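Local coordinates for protein interacting with HSP90 1 (Saccharomyces cerevisiae, PDB 4CHH) that takes part in pre-rRNA processing, is required for the NOP58-snoRNA interaction, and belongs to the R2TP complex with RVB1, RVB2 and TAH1, at residues Cys139-Ser142 with Cys143-Arg146. Numbering follows the deposited sequence.
Sequences CLES and CEIR
Glu144 lies back along the preceding turn of its helix, its CG 3.2 Å from the carbonyl O of Leu140, the same oxygen that accepts the backbone N-H of Glu144. With CG anti to the carbonyl carbon (chi1 -73°) and the chain extended beyond it, the carboxylate runs back toward Glu141, where OE1 comes 3.5 Å from Glu141 CA. The two glutamate side chains meet only loosely, CG of Glu141 standing 4.1 Å from OE1 of Glu144, and their carboxylate planes differ by 25°. Their like charges probably make the pair mildly unfavourable, and Arg153 is likely to offset the charge of Glu144, whose OE2 takes a salt bridge to Arg153 and a hydrogen bond from the backbone N of Leu151. Cut back to an alanine, the residue would probably leave Arg153 without its carboxylate mate and Leu151 N without this acceptor. All of this belongs to the last two turns of helix 129-147 in the PIH1 N-terminal domain, an i to i+4 ladder in which Ile145 N bonds Glu141 O at 2.9 Å and Arg146 N bonds Ser142 O at 3.1 Å. One flank of the helix packs on the sheet: Cys143, its SG 3.5 Å from Cys139 O, reaches Ile61, Thr96, Trp113 and Cys115. Ile145, exposed, brings CG1 to 3.3 Å from Glu141 O. Ser142 OG hydrogen-bonds Trp138 O one turn earlier. Arg146 instead sets CG between its backbone N and carbonyl carbon (chi1 74°), 3.5 Å from Ser142 O, and its bent chain leads away to a weak hydrogen bond from NH1 to Thr96 O.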
loop_
_atom_site.group_PDB
_atom_site.type_symbol
_atom_site.label_atom_id
_atom_site.label_comp_id
_atom_site.label_asym_id
_atom_site.label_seq_id
_atom_site.Cartn_x
_atom_site.Cartn_y
_atom_site.Cartn_z
ATOM N N CYS A 139 4.519 -0.380 2.319
ATOM C CA CYS A 139 3.721 0.119 1.191
ATOM C C CYS A 139 4.632 0.719 0.131
ATOM O O CYS A 139 4.457 0.419 -1.042
ATOM C CB CYS A 139 2.667 1.123 1.659
ATOM S SG CYS A 139 1.334 0.376 2.610
ATOM N N LEU A 140 5.639 1.520 0.538
ATOM C CA LEU A 140 6.602 2.087 -0.395
ATOM C C LEU A 140 7.389 0.979 -1.090
ATOM O O LEU A 140 7.532 1.012 -2.303
ATOM C CB LEU A 140 7.572 3.048 0.317
ATOM C CG LEU A 140 6.957 4.352 0.840
ATOM C CD1 LEU A 140 7.789 4.921 1.976
ATOM C CD2 LEU A 140 6.763 5.361 -0.270
ATOM N N GLU A 141 7.893 -0.008 -0.322
ATOM C CA GLU A 141 8.629 -1.139 -0.901
ATOM C C GLU A 141 7.756 -1.938 -1.853
ATOM O O GLU A 141 8.250 -2.404 -2.877
ATOM C CB GLU A 141 9.161 -2.076 0.203
ATOM C CG GLU A 141 10.251 -1.427 1.042
ATOM C CD GLU A 141 10.771 -2.218 2.239
ATOM O OE1 GLU A 141 10.029 -3.063 2.793
ATOM O OE2 GLU A 141 11.909 -1.933 2.669
ATOM N N SER A 142 6.456 -2.099 -1.527
ATOM C CA SER A 142 5.542 -2.859 -2.393
ATOM C C SER A 142 5.425 -2.249 -3.778
ATOM O O SER A 142 5.413 -3.004 -4.743
ATOM C CB SER A 142 4.159 -3.003 -1.768
ATOM O OG SER A 142 4.299 -3.677 -0.532
ATOM N N CYS A 143 5.332 -0.898 -3.894
ATOM C CA CYS A 143 5.220 -0.253 -5.214
ATOM C C CYS A 143 6.535 -0.364 -5.948
ATOM O O CYS A 143 6.547 -0.589 -7.159
ATOM C CB CYS A 143 4.764 1.201 -5.077
ATOM S SG CYS A 143 3.223 1.388 -4.133
ATOM N N GLU A 144 7.652 -0.210 -5.204
ATOM C CA GLU A 144 9.012 -0.323 -5.733
ATOM C C GLU A 144 9.259 -1.704 -6.348
ATOM O O GLU A 144 9.859 -1.800 -7.409
ATOM C CB GLU A 144 10.033 -0.078 -4.620
ATOM C CG GLU A 144 10.104 1.388 -4.242
ATOM C CD GLU A 144 11.087 1.671 -3.137
ATOM O OE1 GLU A 144 11.199 0.836 -2.205
ATOM O OE2 GLU A 144 11.724 2.749 -3.191
ATOM N N ILE A 145 8.812 -2.760 -5.665
ATOM C CA ILE A 145 8.964 -4.145 -6.105
ATOM C C ILE A 145 8.104 -4.430 -7.359
ATOM O O ILE A 145 8.632 -4.938 -8.365
ATOM C CB ILE A 145 8.637 -5.138 -4.941
ATOM C CG1 ILE A 145 9.794 -5.153 -3.917
ATOM C CG2 ILE A 145 8.353 -6.587 -5.452
ATOM C CD1 ILE A 145 9.381 -5.699 -2.474
ATOM N N ARG A 146 6.793 -4.115 -7.291
ATOM C CA ARG A 146 5.898 -4.478 -8.375
ATOM C C ARG A 146 6.161 -3.700 -9.676
ATOM O O ARG A 146 5.920 -4.269 -10.735
ATOM C CB ARG A 146 4.415 -4.401 -7.960
ATOM C CG ARG A 146 3.813 -3.000 -7.805
ATOM C CD ARG A 146 2.315 -3.040 -8.158
ATOM N NE ARG A 146 2.088 -3.261 -9.594
ATOM C CZ ARG A 146 1.178 -4.087 -10.113
ATOM N NH1 ARG A 146 0.371 -4.781 -9.324
ATOM N NH2 ARG A 146 1.067 -4.217 -11.430
#